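Local atomic coordinates of glycerol kinase, putative (Plasmodium falciparum, PDB entry 2W40), a protein that probably catalyses the ATP-dependent phosphorylation of glycerol to sn-glycerol 3-phosphate, the single step that leads from glycerol into its degradation. Residues 187-192 and 288-293; 124-129 and 202-207; 335-340 and 421-426. All blocks are in the same frame, centred on the assembly; numbering follows the deposited sequence. Where two conformers were deposited one is given.

Contact 1. Residues 187-192 and 288-293; sequences ASRTLL and GLITTI. With EDO (1,2-ethanediol), chain B.
Ser-188 and Arg-189 converge on one hydroxyl, that of Thr-292. OG of Ser-188 lies 2.9 Å from OG1 of Thr-292, and NH1 of Arg-189 gives the same OG1 a weak hydrogen bond of 3.2 Å, fairly straight at 162°. Thr-292 sits at the edge of the guanidinium, its CB in the plane of the group and its OG1 near that plane. A third neighbour is a water, which accepts from Thr-292 OG1 at 2.8 Å and donates to the carbonyl O atoms of Ser-188 and Thr-291, so it stitches backbone to backbone. Apolar contact flanks this polar cluster: CB of Ser-188 meets CG1 of Ile-293 at 3.9 Å. The threonine belongs to strand 290-295, an outermost strand of the seven-stranded mixed sheet in the C-terminal FGGY half, whereas the type I turn from Ala-187 to Thr-190 comes from the N-terminal half; the contact therefore bridges the two halves of the actin-like kinase fold. Bends at chi2 and chi3 (-54° and -66°) fold the Arg-189 chain over toward the strand. Salt bridges to Glu-86 and Glu-308 then hold the guanidinium, close to bound glycerol. Further out, Ser-188 OG is hydrogen-bonded to Thr-185 O, and Thr-190 OG1 closes an ST turn by accepting from Leu-192 N at 3.0 Å.

Contact 2. Residues 124-129 and 202-207; sequences NDIQKK and EKMCKI. With EDO (1,2-ethanediol), chain D.
Ile-126 and Ile-207 point their chain ends at each other, tip to tip, with the two CD1 methyls 4.0 Å apart. Met-204 comes in beside them: its CE lies 4.2 Å from CD1 of Ile-126, and its CG touches CG of Lys-129 at 4.0 Å. The methionine is curled at chi2 and chi3, which takes its methyl to the isoleucine and leaves CG against the lysine chain. Three apolar side chains thus meet at the deep end of the contact, and the lysine methylenes continue the packing toward the exposed side. The frame is a pair of short helices of the N-terminal FGGY half, 123-130 and 202-207; the local axes of 124-129 and 202-207 make an angle of 128° between their N-to-C directions. They stay 11.7 Å apart at closest approach, a wide spacing that fits contact made through side-chain ends and not through closely meshed backbones. Between the helices sits an ethanediol, probably from the crystallisation liquor, whose C1 lies 3.6 Å from SD of Met-204 and also touches both CD1 methyls. Lys-129 curves round its other end. With CG anti to the backbone N and the remaining torsions all near +60°, the chain coils back and NZ donates to the diol O2 at 2.7 Å. The same ammonium forms a salt bridge with Asp-201, which would probably ease the proximity of Lys-203, whose NZ is 4.5 Å from NZ of Lys-129. Asp-201 also accepts from the backbone N of Met-204, tying the lysine to the first turn of helix 202-207.

Contact 3. Residues 335-340 and 421-426; sequences DIMEKC and KPFMQF
Two helices of the C-terminal FGGY half meet here, the end of helix 333-339 and the start of helix 421-431, beside the nucleotide site. Ser-334 and Gly-416, seen to bind ADP in a structure of this protein but without nucleotide in this chain, lie about 4 Å from Pro-422 and about 8 Å from Phe-423 respectively, between side chains. The local axes approach to 8.9 Å at an angle of 68°, close enough for Met-337 to pack on the first turns of helix 421-431. Its CB rests on CB of Pro-422 at 3.9 Å. Beyond that the chain runs out extended at chi2 (-171°) and turns at chi3 (80°), bringing CE to 4.0 Å from CA of Phe-423 and 4.2 Å from CB of Phe-426. The sulfur stands near the plane of the Phe-423 ring, at its edge, while the ring turns off from helix 333-339. Phe-426 meets the methionine through its CB, and its side chain also packs on Glu-386 of helix 377-403, which Met-337 touches at Arg-382. At the exposed rim, Glu-338 crosses Pro-422 at about a right angle; bent at chi2, it sets OE2 3.7 Å from CD of the pyrrolidine ring.

How the contacts relate
Contacts 1 and 2 are neighbours, with centres 12 Å apart, and touch directly: the carbonyl O of Leu-191 lies 3.4 Å from CE of Met-204, and Leu-191 also packs on Ile-126. Their segments alternate along the chain, in the order 124-129, 187-192, 202-207 and 288-293. Contact 3 follows both in sequence and lies across the centre of the chain, its centre about 34 Å from that of contact 1 and 44 Å from that of contact 2. It shares the C-terminal half with strand 290-295. Contact 1 lies near bound glycerol and contact 3 beside nucleotide-site residues, so the two border different parts of what is probably one active-site cleft between the domains.

Contact 1. Residues 187-192 and 288-293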
ATOM      1  N   ALA C 187      35.196   4.590 -10.527  1.00  8.65           N
ATOM      2  CA  ALA C 187      36.075   4.267  -9.391  1.00  7.33           C
ATOM      3  C   ALA C 187      35.643   5.042  -8.141  1.00  7.00           C
ATOM      4  O   ALA C 187      35.816   4.553  -7.004  1.00  8.57           O
ATOM      5  CB  ALA C 187      37.556   4.484  -9.679  1.00  6.08           C
ATOM      6  N   SER C 188      35.106   6.251  -8.311  1.00  6.77           N
ATOM      7  CA  SER C 188      34.718   7.117  -7.183  1.00  7.78           C
ATOM      8  C   SER C 188      33.437   6.608  -6.433  1.00  8.39           C
ATOM      9  O   SER C 188      33.078   7.149  -5.390  1.00  8.87           O
ATOM     10  CB  SER C 188      34.526   8.541  -7.674  1.00  8.91           C
ATOM     11  OG  SER C 188      33.256   8.731  -8.270  1.00  7.14           O
ATOM     12  N   ARG C 189      32.809   5.550  -7.044  1.00  6.37           N
ATOM     13  CA  ARG C 189      31.554   5.000  -6.576  1.00  6.13           C
ATOM     14  C   ARG C 189      31.738   3.696  -5.790  1.00  7.73           C
ATOM     15  O   ARG C 189      30.795   2.959  -5.476  1.00  7.83           O
ATOM     16  CB  ARG C 189      30.602   4.774  -7.713  1.00  7.23           C
ATOM     17  CG  ARG C 189      30.453   5.984  -8.596  1.00  8.07           C
ATOM     18  CD  ARG C 189      30.065   7.247  -7.865  1.00  8.38           C
ATOM     19  NE  ARG C 189      28.707   7.161  -7.293  1.00  8.66           N
ATOM     20  CZ  ARG C 189      27.922   8.169  -6.936  1.00 10.18           C
ATOM     21  NH1 ARG C 189      28.357   9.437  -6.948  1.00 10.89           N
ATOM     22  NH2 ARG C 189      26.675   7.937  -6.560  1.00 11.24           N
ATOM     23  N   THR C 190      32.996   3.398  -5.546  1.00  8.27           N
ATOM     24  CA  THR C 190      33.355   2.074  -4.976  1.00  9.20           C
ATOM     25  C   THR C 190      33.604   2.080  -3.438  1.00  9.48           C
ATOM     26  O   THR C 190      33.534   0.973  -2.808  1.00  8.90           O
ATOM     27  CB  THR C 190      34.658   1.535  -5.673  1.00  8.11           C
ATOM     28  OG1 THR C 190      35.749   2.392  -5.337  1.00  7.41           O
ATOM     29  CG2 THR C 190      34.519   1.245  -7.186  1.00  9.93           C
ATOM     30  N   LEU C 191      33.934   3.260  -2.880  1.00  9.72           N
ATOM     31  CA  LEU C 191      34.343   3.440  -1.476  1.00  9.77           C
ATOM     32  C   LEU C 191      35.817   2.988  -1.282  1.00  7.27           C
ATOM     33  O   LEU C 191      36.278   2.839  -0.162  1.00  8.50           O
ATOM     34  CB  LEU C 191      33.404   2.778  -0.490  1.00  8.81           C
ATOM     35  CG  LEU C 191      32.561   3.656   0.408  1.00 10.44           C
ATOM     36  CD1 LEU C 191      31.394   2.903   1.158  1.00 10.09           C
ATOM     37  CD2 LEU C 191      33.456   4.313   1.322  1.00 11.21           C
ATOM     38  N   LEU C 192      36.512   2.697  -2.430  1.00  7.78           N
ATOM     39  CA  LEU C 192      37.905   2.238  -2.446  1.00  7.79           C
ATOM     40  C   LEU C 192      38.919   3.251  -3.004  1.00  7.20           C
ATOM     41  O   LEU C 192      40.132   2.988  -2.909  1.00  9.26           O
ATOM     42  CB  LEU C 192      38.087   0.924  -3.174  1.00  8.91           C
ATOM     43  CG  LEU C 192      37.162  -0.171  -2.741  1.00  9.58           C
ATOM     44  CD1 LEU C 192      37.377  -1.323  -3.734  1.00 10.77           C
ATOM     45  CD2 LEU C 192      37.421  -0.546  -1.273  1.00  8.66           C
ATOM     46  N   GLY C 288      24.504  15.596   3.971  1.00 10.67           N
ATOM     47  CA  GLY C 288      24.077  14.386   3.361  1.00  9.43           C
ATOM     48  C   GLY C 288      24.242  14.184   1.891  1.00 10.10           C
ATOM     49  O   GLY C 288      23.679  13.263   1.345  1.00 10.86           O
ATOM     50  N   LEU C 289      25.020  15.020   1.227  1.00 10.01           N
ATOM     51  CA  LEU C 289      25.310  14.846  -0.173  1.00  8.34           C
ATOM     52  C   LEU C 289      26.681  14.153  -0.313  1.00  8.44           C
ATOM     53  O   LEU C 289      27.539  14.169   0.573  1.00 10.94           O
ATOM     54  CB  LEU C 289      25.285  16.238  -0.832  1.00 11.33           C
ATOM     55  CG  LEU C 289      23.935  17.025  -0.759  1.00  8.41           C
ATOM     56  CD1 LEU C 289      23.944  18.307  -1.551  1.00 10.66           C
ATOM     57  CD2 LEU C 289      22.722  16.173  -1.320  1.00 13.66           C
ATOM     58  N   ILE C 290      26.857  13.469  -1.418  1.00  9.33           N
ATOM     59  CA  ILE C 290      28.109  12.726  -1.684  1.00  8.11           C
ATOM     60  C   ILE C 290      29.039  13.551  -2.588  1.00  9.27           C
ATOM     61  O   ILE C 290      28.584  14.141  -3.563  1.00  9.84           O
ATOM     62  CB  ILE C 290      27.764  11.395  -2.402  1.00  9.51           C
ATOM     63  CG1 ILE C 290      27.040  10.387  -1.457  1.00 10.26           C
ATOM     64  CG2 ILE C 290      29.054  10.744  -3.064  1.00  9.24           C
ATOM     65  CD1 ILE C 290      26.696   9.129  -2.080  1.00  9.86           C
ATOM     66  N   THR C 291      30.306  13.608  -2.237  1.00  8.54           N
ATOM     67  CA  THR C 291      31.358  14.224  -3.088  1.00  8.63           C
ATOM     68  C   THR C 291      31.822  13.215  -4.121  1.00  9.03           C
ATOM     69  O   THR C 291      32.214  12.110  -3.714  1.00  8.74           O
ATOM     70  CB  THR C 291      32.576  14.619  -2.230  1.00 10.43           C
ATOM     71  OG1 THR C 291      32.117  15.411  -1.193  1.00  9.41           O
ATOM     72  CG2 THR C 291      33.658  15.333  -3.036  1.00  9.61           C
ATOM     73  N   THR C 292      31.702  13.516  -5.398  1.00  9.39           N
ATOM     74  CA  THR C 292      32.074  12.586  -6.443  1.00  8.12           C
ATOM     75  C   THR C 292      32.865  13.317  -7.564  1.00  7.91           C
ATOM     76  O   THR C 292      33.061  14.532  -7.514  1.00  8.98           O
ATOM     77  CB  THR C 292      30.802  11.864  -6.978  1.00  9.72           C
ATOM     78  OG1 THR C 292      31.192  10.759  -7.766  1.00 10.35           O
ATOM     79  CG2 THR C 292      29.920  12.892  -7.832  1.00  8.81           C
ATOM     80  N   ILE C 293      33.413  12.544  -8.447  1.00  8.72           N
ATOM     81  CA  ILE C 293      34.118  13.072  -9.597  1.00  9.69           C
ATOM     82  C   ILE C 293      33.038  13.370 -10.674  1.00  9.76           C
ATOM     83  O   ILE C 293      32.180  12.474 -10.934  1.00  9.72           O
ATOM     84  CB  ILE C 293      35.112  12.100 -10.227  1.00 11.32           C
ATOM     85  CG1 ILE C 293      36.230  11.675  -9.276  1.00 14.58           C
ATOM     86  CG2 ILE C 293      35.632  12.700 -11.541  1.00 11.24           C
ATOM     87  CD1 ILE C 293      37.098  12.740  -8.869  1.00 14.35           C
TER
HETATM   88  C1  EDO B1508      28.273  12.343   2.968  1.00 16.66           C
HETATM   89  O1  EDO B1508      27.677  13.630   3.256  1.00 18.51           O
HETATM   90  C2  EDO B1508      27.236  11.278   2.727  1.00 12.76           C
HETATM   91  O2  EDO B1508      27.832  10.075   2.484  1.00 15.38           O
HETATM   92  O   HOH W   1      31.848   9.516  -5.360  1.00 13.61           O

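Contact 2. Residues 124-129 and 202-207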
ATOM      1  N   ASN C 124      34.003  10.920   9.450  1.00 11.66           N
ATOM      2  CA  ASN C 124      34.614  12.083   8.773  1.00 13.62           C
ATOM      3  C   ASN C 124      35.922  11.744   8.063  1.00 13.12           C
ATOM      4  O   ASN C 124      36.249  12.293   7.023  1.00 14.47           O
ATOM      5  CB  ASN C 124      34.866  13.246   9.697  1.00 13.76           C
ATOM      6  CG  ASN C 124      33.588  13.725  10.381  1.00 22.71           C
ATOM      7  OD1 ASN C 124      33.119  14.894  10.180  1.00 28.91           O
ATOM      8  ND2 ASN C 124      33.051  12.867  11.263  1.00 26.39           N
ATOM      9  N   ASP C 125      36.650  10.772   8.601  1.00 13.82           N
ATOM     10  CA  ASP C 125      37.831  10.309   7.980  1.00 12.61           C
ATOM     11  C   ASP C 125      37.515   9.530   6.710  1.00 10.80           C
ATOM     12  O   ASP C 125      38.206   9.673   5.713  1.00 11.01           O
ATOM     13  CB  ASP C 125      38.619   9.367   8.881  1.00 15.12           C
ATOM     14  CG  ASP C 125      39.443  10.105   9.943  1.00 19.45           C
ATOM     15  OD1 ASP C 125      39.564  11.355   9.922  1.00 24.64           O
ATOM     16  OD2 ASP C 125      39.982   9.377  10.806  1.00 25.86           O
ATOM     17  N   ILE C 126      36.498   8.704   6.768  1.00  9.63           N
ATOM     18  CA  ILE C 126      36.054   7.956   5.556  1.00  8.44           C
ATOM     19  C   ILE C 126      35.611   8.961   4.429  1.00  8.64           C
ATOM     20  O   ILE C 126      35.930   8.808   3.282  1.00 10.61           O
ATOM     21  CB  ILE C 126      34.969   6.911   5.914  1.00  8.91           C
ATOM     22  CG1 ILE C 126      35.494   5.983   7.069  1.00 11.58           C
ATOM     23  CG2 ILE C 126      34.428   6.262   4.649  1.00  9.47           C
ATOM     24  CD1 ILE C 126      36.578   5.151   6.708  1.00 11.82           C
ATOM     25  N   GLN C 127      34.893   9.984   4.855  1.00  9.49           N
ATOM     26  CA  GLN C 127      34.363  10.986   3.949  1.00  8.48           C
ATOM     27  C   GLN C 127      35.466  11.779   3.338  1.00  9.56           C
ATOM     28  O   GLN C 127      35.476  12.025   2.119  1.00  8.72           O
ATOM     29  CB  GLN C 127      33.330  11.820   4.645  1.00  9.84           C
ATOM     30  CG  GLN C 127      32.675  12.871   3.674  1.00 10.18           C
ATOM     31  CD  GLN C 127      31.976  14.030   4.383  1.00  9.95           C
ATOM     32  OE1 GLN C 127      32.253  14.387   5.564  1.00 13.83           O
ATOM     33  NE2 GLN C 127      31.083  14.670   3.628  1.00 12.88           N
ATOM     34  N   LYS C 128      36.464  12.177   4.129  1.00 10.34           N
ATOM     35  CA  LYS C 128      37.606  12.953   3.592  1.00 11.66           C
ATOM     36  C   LYS C 128      38.352  12.107   2.564  1.00 10.28           C
ATOM     37  O   LYS C 128      38.757  12.551   1.538  1.00 11.21           O
ATOM     38  CB  LYS C 128      38.552  13.409   4.682  1.00 15.19           C
ATOM     39  CG  LYS C 128      38.049  14.540   5.629  1.00 24.11           C
ATOM     40  CD  LYS C 128      37.314  15.732   4.870  1.00 30.38           C
ATOM     41  CE  LYS C 128      36.899  16.874   5.829  1.00 29.56           C
ATOM     42  NZ  LYS C 128      35.597  17.584   5.463  1.00 31.09           N
ATOM     43  N   LYS C 129      38.491  10.821   2.843  1.00  9.64           N
ATOM     44  CA  LYS C 129      39.234   9.970   1.926  1.00  8.83           C
ATOM     45  C   LYS C 129      38.502   9.754   0.596  1.00  8.44           C
ATOM     46  O   LYS C 129      39.124   9.781  -0.434  1.00  9.39           O
ATOM     47  CB  LYS C 129      39.586   8.702   2.649  1.00  8.14           C
ATOM     48  CG  LYS C 129      40.309   7.645   1.806  1.00 10.17           C
ATOM     49  CD  LYS C 129      41.654   8.055   1.221  1.00 14.09           C
ATOM     50  CE  LYS C 129      42.871   8.329   2.271  1.00 15.21           C
ATOM     51  NZ  LYS C 129      43.141   7.080   3.090  1.00 18.49           N
ATOM     52  N   GLU C 202      44.983   2.015  -0.259  1.00 13.05           N
ATOM     53  CA  GLU C 202      45.376   0.809   0.469  1.00 13.54           C
ATOM     54  C   GLU C 202      44.610   0.606   1.778  1.00 12.80           C
ATOM     55  O   GLU C 202      44.155  -0.493   2.083  1.00 11.46           O
ATOM     56  CB  GLU C 202      46.911   0.768   0.701  1.00 14.99           C
ATOM     57  CG  GLU C 202      47.372  -0.593   1.218  1.00 19.36           C
ATOM     58  CD  GLU C 202      48.878  -0.689   1.452  1.00 23.28           C
ATOM     59  OE1 GLU C 202      49.628   0.139   0.869  1.00 29.25           O
ATOM     60  OE2 GLU C 202      49.251  -1.599   2.242  1.00 36.06           O
ATOM     61  N   LYS C 203      44.399   1.709   2.505  1.00 12.20           N
ATOM     62  CA  LYS C 203      43.697   1.654   3.763  1.00 13.44           C
ATOM     63  C   LYS C 203      42.243   1.230   3.577  1.00 10.98           C
ATOM     64  O   LYS C 203      41.693   0.375   4.277  1.00 10.89           O
ATOM     65  CB  LYS C 203      43.784   3.017   4.466  1.00 15.39           C
ATOM     66  CG  LYS C 203      45.140   3.449   5.026  1.00 19.06           C
ATOM     67  CD  LYS C 203      45.062   4.666   5.997  1.00 22.26           C
ATOM     68  CE  LYS C 203      46.473   5.248   6.164  1.00 29.03           C
ATOM     69  NZ  LYS C 203      47.014   5.692   4.813  1.00 33.85           N
ATOM     70  N   MET C 204      41.534   1.826   2.595  1.00 10.24           N
ATOM     71  CA  MET C 204      40.199   1.391   2.336  1.00  9.51           C
ATOM     72  C   MET C 204      40.149  -0.088   1.924  1.00 10.25           C
ATOM     73  O   MET C 204      39.218  -0.829   2.291  1.00 10.16           O
ATOM     74  CB  MET C 204      39.580   2.232   1.226  1.00  9.66           C
ATOM     75  CG  MET C 204      39.408   3.743   1.526  1.00  8.78           C
ATOM     76  SD  MET C 204      38.645   4.115   3.130  1.00 12.16           S
ATOM     77  CE  MET C 204      37.162   3.093   3.149  1.00  8.96           C
ATOM     78  N   CYS C 205      41.070  -0.496   1.063  1.00  9.41           N
ATOM     79  CA  CYS C 205      41.115  -1.909   0.649  1.00 10.31           C
ATOM     80  C   CYS C 205      41.259  -2.841   1.837  1.00 10.43           C
ATOM     81  O   CYS C 205      40.630  -3.865   1.908  1.00 11.87           O
ATOM     82  CB  CYS C 205      42.196  -2.119  -0.402  1.00 11.05           C
ATOM     83  SG  CYS C 205      41.696  -1.404  -2.057  1.00 13.69           S
ATOM     84  N   LYS C 206      42.085  -2.430   2.793  1.00 13.56           N
ATOM     85  CA  LYS C 206      42.295  -3.222   4.034  1.00 14.19           C
ATOM     86  C   LYS C 206      41.038  -3.336   4.839  1.00 12.48           C
ATOM     87  O   LYS C 206      40.653  -4.445   5.276  1.00 14.65           O
ATOM     88  CB  LYS C 206      43.472  -2.654   4.879  1.00 16.17           C
ATOM     89  CG  LYS C 206      43.725  -3.403   6.154  1.00 18.96           C
ATOM     90  CD  LYS C 206      44.824  -2.734   7.046  1.00 21.62           C
ATOM     91  CE  LYS C 206      45.219  -3.596   8.312  1.00 27.00           C
ATOM     92  NZ  LYS C 206      45.487  -5.036   7.916  1.00 32.75           N
ATOM     93  N   ILE C 207      40.294  -2.238   4.948  1.00  9.77           N
ATOM     94  CA  ILE C 207      39.053  -2.270   5.675  1.00  9.72           C
ATOM     95  C   ILE C 207      38.133  -3.299   5.056  1.00 10.41           C
ATOM     96  O   ILE C 207      37.526  -4.094   5.784  1.00 10.87           O
ATOM     97  CB  ILE C 207      38.351  -0.837   5.655  1.00  9.91           C
ATOM     98  CG1 ILE C 207      39.141   0.198   6.477  1.00 11.92           C
ATOM     99  CG2 ILE C 207      36.891  -0.928   6.125  1.00  8.83           C
ATOM    100  CD1 ILE C 207      38.598   1.707   6.290  1.00 14.47           C
TER
HETATM  101  C1  EDO D1505      40.395   5.153   6.144  1.00 28.96           C
HETATM  102  O1  EDO D1505      40.962   5.526   7.404  1.00 32.95           O
HETATM  103  C2  EDO D1505      40.223   6.503   5.497  1.00 23.85           C
HETATM  104  O2  EDO D1505      41.509   7.123   5.291  1.00 22.63           O

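Contact 3. Residues 335-340 and 421-426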
ATOM      1  N   ASP C 335      -1.562  10.804 -17.251  1.00 24.27           N
ATOM      2  CA  ASP C 335      -3.024  10.795 -17.243  1.00 24.01           C
ATOM      3  C   ASP C 335      -3.499  10.596 -15.804  1.00 22.04           C
ATOM      4  O   ASP C 335      -4.389  11.333 -15.314  1.00 22.16           O
ATOM      5  CB  ASP C 335      -3.569   9.691 -18.130  1.00 25.04           C
ATOM      6  CG  ASP C 335      -3.592  10.081 -19.615  1.00 31.78           C
ATOM      7  OD1 ASP C 335      -3.541  11.332 -19.936  1.00 34.36           O
ATOM      8  OD2 ASP C 335      -3.606   9.134 -20.465  1.00 38.26           O
ATOM      9  N   ILE C 336      -2.842   9.693 -15.092  1.00 22.26           N
ATOM     10  CA  ILE C 336      -3.139   9.512 -13.616  1.00 22.81           C
ATOM     11  C   ILE C 336      -2.948  10.820 -12.873  1.00 22.89           C
ATOM     12  O   ILE C 336      -3.793  11.212 -12.094  1.00 24.00           O
ATOM     13  CB  ILE C 336      -2.311   8.402 -12.901  1.00 21.90           C
ATOM     14  CG1 ILE C 336      -2.795   7.021 -13.246  1.00 24.21           C
ATOM     15  CG2 ILE C 336      -2.371   8.516 -11.317  1.00 17.94           C
ATOM     16  CD1 ILE C 336      -1.900   5.864 -12.658  1.00 23.97           C
ATOM     17  N   MET C 337      -1.870  11.537 -13.096  1.00 24.70           N
ATOM     18  CA  MET C 337      -1.760  12.836 -12.424  1.00 25.22           C
ATOM     19  C   MET C 337      -2.691  13.974 -12.917  1.00 26.95           C
ATOM     20  O   MET C 337      -3.064  14.857 -12.130  1.00 26.46           O
ATOM     21  CB  MET C 337      -0.297  13.231 -12.328  1.00 26.02           C
ATOM     22  CG  MET C 337       0.361  12.473 -11.140  1.00 26.20           C
ATOM     23  SD  MET C 337       1.968  13.133 -10.882  1.00 24.04           S
ATOM     24  CE  MET C 337       1.771  14.645  -9.952  1.00 21.47           C
ATOM     25  N   GLU C 338      -3.171  13.915 -14.158  1.00 28.25           N
ATOM     26  CA  GLU C 338      -4.203  14.888 -14.604  1.00 29.81           C
ATOM     27  C   GLU C 338      -5.548  14.629 -13.908  1.00 30.35           C
ATOM     28  O   GLU C 338      -6.203  15.576 -13.337  1.00 30.81           O
ATOM     29  CB  GLU C 338      -4.406  14.733 -16.106  1.00 32.28           C
ATOM     30  CG  GLU C 338      -3.193  15.034 -17.004  1.00 36.48           C
ATOM     31  CD  GLU C 338      -2.944  16.553 -17.233  1.00 42.76           C
ATOM     32  OE1 GLU C 338      -3.720  17.349 -16.612  1.00 47.42           O
ATOM     33  OE2 GLU C 338      -1.976  16.955 -17.999  1.00 40.41           O
ATOM     34  N   LYS C 339      -5.943  13.347 -13.950  1.00 29.35           N
ATOM     35  CA  LYS C 339      -7.239  12.952 -13.484  1.00 29.21           C
ATOM     36  C   LYS C 339      -7.329  12.986 -11.994  1.00 25.96           C
ATOM     37  O   LYS C 339      -8.393  13.299 -11.433  1.00 24.63           O
ATOM     38  CB  LYS C 339      -7.579  11.555 -13.966  1.00 30.24           C
ATOM     39  CG  LYS C 339      -7.685  11.448 -15.446  1.00 33.51           C
ATOM     40  CD  LYS C 339      -8.317  10.049 -15.805  1.00 34.61           C
ATOM     41  CE  LYS C 339      -8.194   9.672 -17.287  1.00 37.00           C
ATOM     42  NZ  LYS C 339      -9.571   9.282 -17.822  1.00 42.02           N
ATOM     43  N   CYS C 340      -6.209  12.644 -11.374  1.00 22.81           N
ATOM     44  CA  CYS C 340      -6.119  12.555  -9.966  0.50 21.68           C
ATOM     45  C   CYS C 340      -5.373  13.786  -9.476  1.00 20.92           C
ATOM     46  O   CYS C 340      -4.131  13.807  -9.466  1.00 19.39           O
ATOM     47  CB  CYS C 340      -5.386  11.268  -9.585  0.50 21.95           C
ATOM     48  SG  CYS C 340      -5.617  10.951  -7.892  0.50 20.58           S
ATOM     49  N   LYS C 421       3.986  16.448 -17.779  1.00 16.56           N
ATOM     50  CA  LYS C 421       3.843  17.858 -17.349  1.00 17.97           C
ATOM     51  C   LYS C 421       3.310  18.034 -15.929  1.00 15.99           C
ATOM     52  O   LYS C 421       3.861  18.848 -15.211  1.00 14.96           O
ATOM     53  CB  LYS C 421       2.966  18.697 -18.309  1.00 21.04           C
ATOM     54  CG  LYS C 421       3.636  18.953 -19.669  1.00 25.60           C
ATOM     55  CD  LYS C 421       2.557  19.214 -20.736  1.00 26.59           C
ATOM     56  CE  LYS C 421       3.033  20.078 -21.895  1.00 32.59           C
ATOM     57  NZ  LYS C 421       2.008  21.185 -22.202  1.00 38.25           N
ATOM     58  N   PRO C 422       2.217  17.324 -15.529  1.00 15.31           N
ATOM     59  CA  PRO C 422       1.828  17.503 -14.115  1.00 14.83           C
ATOM     60  C   PRO C 422       2.865  17.044 -13.112  1.00 12.68           C
ATOM     61  O   PRO C 422       3.038  17.663 -12.091  1.00 11.29           O
ATOM     62  CB  PRO C 422       0.541  16.712 -13.953  1.00 15.26           C
ATOM     63  CG  PRO C 422       0.443  15.888 -15.161  1.00 16.95           C
ATOM     64  CD  PRO C 422       1.226  16.511 -16.289  1.00 16.13           C
ATOM     65  N   PHE C 423       3.590  16.014 -13.447  1.00 11.13           N
ATOM     66  CA  PHE C 423       4.704  15.618 -12.557  1.00 11.32           C
ATOM     67  C   PHE C 423       5.783  16.671 -12.463  1.00 11.36           C
ATOM     68  O   PHE C 423       6.185  17.099 -11.329  1.00 11.00           O
ATOM     69  CB  PHE C 423       5.316  14.298 -13.097  1.00 11.53           C
ATOM     70  CG  PHE C 423       6.464  13.786 -12.289  1.00  9.93           C
ATOM     71  CD1 PHE C 423       6.328  13.405 -10.967  1.00 11.74           C
ATOM     72  CD2 PHE C 423       7.739  13.738 -12.844  1.00 11.58           C
ATOM     73  CE1 PHE C 423       7.442  12.907 -10.190  1.00 10.36           C
ATOM     74  CE2 PHE C 423       8.813  13.283 -12.071  1.00 10.71           C
ATOM     75  CZ  PHE C 423       8.660  12.825 -10.765  1.00 13.22           C
ATOM     76  N   MET C 424       6.253  17.177 -13.614  1.00 11.35           N
ATOM     77  CA  MET C 424       7.297  18.203 -13.592  1.00 10.46           C
ATOM     78  C   MET C 424       6.793  19.485 -12.913  1.00  9.50           C
ATOM     79  O   MET C 424       7.539  20.178 -12.191  1.00 10.53           O
ATOM     80  CB  MET C 424       7.766  18.434 -15.014  1.00 12.04           C
ATOM     81  CG  MET C 424       8.579  17.292 -15.622  1.00 12.42           C
ATOM     82  SD  MET C 424       9.831  16.543 -14.392  1.00 17.75           S
ATOM     83  CE  MET C 424      10.894  17.860 -14.470  1.00 14.22           C
ATOM     84  N   GLN C 425       5.506  19.822 -13.102  1.00  9.08           N
ATOM     85  CA  GLN C 425       4.951  21.012 -12.450  1.00  9.65           C
ATOM     86  C   GLN C 425       4.970  20.838 -10.908  1.00 11.30           C
ATOM     87  O   GLN C 425       5.346  21.727 -10.193  1.00 11.13           O
ATOM     88  CB  GLN C 425       3.557  21.294 -12.977  1.00  9.94           C
ATOM     89  CG  GLN C 425       3.020  22.610 -12.398  1.00 10.58           C
ATOM     90  CD  GLN C 425       3.858  23.838 -12.781  1.00 12.51           C
ATOM     91  OE1 GLN C 425       3.923  24.167 -13.956  1.00 16.63           O
ATOM     92  NE2 GLN C 425       4.425  24.487 -11.829  1.00 13.93           N
ATOM     93  N   PHE C 426       4.592  19.639 -10.465  1.00  9.70           N
ATOM     94  CA  PHE C 426       4.610  19.326  -9.014  1.00  9.74           C
ATOM     95  C   PHE C 426       6.036  19.404  -8.468  1.00 10.09           C
ATOM     96  O   PHE C 426       6.252  19.936  -7.392  1.00 10.85           O
ATOM     97  CB  PHE C 426       4.015  17.960  -8.747  1.00  9.93           C
ATOM     98  CG  PHE C 426       3.817  17.678  -7.319  1.00 10.42           C
ATOM     99  CD1 PHE C 426       2.730  18.162  -6.633  1.00 11.08           C
ATOM    100  CD2 PHE C 426       4.733  16.947  -6.575  1.00  9.96           C
ATOM    101  CE1 PHE C 426       2.526  17.916  -5.322  1.00 12.92           C
ATOM    102  CE2 PHE C 426       4.518  16.734  -5.231  1.00 12.39           C
ATOM    103  CZ  PHE C 426       3.416  17.201  -4.627  1.00 12.44           C
TER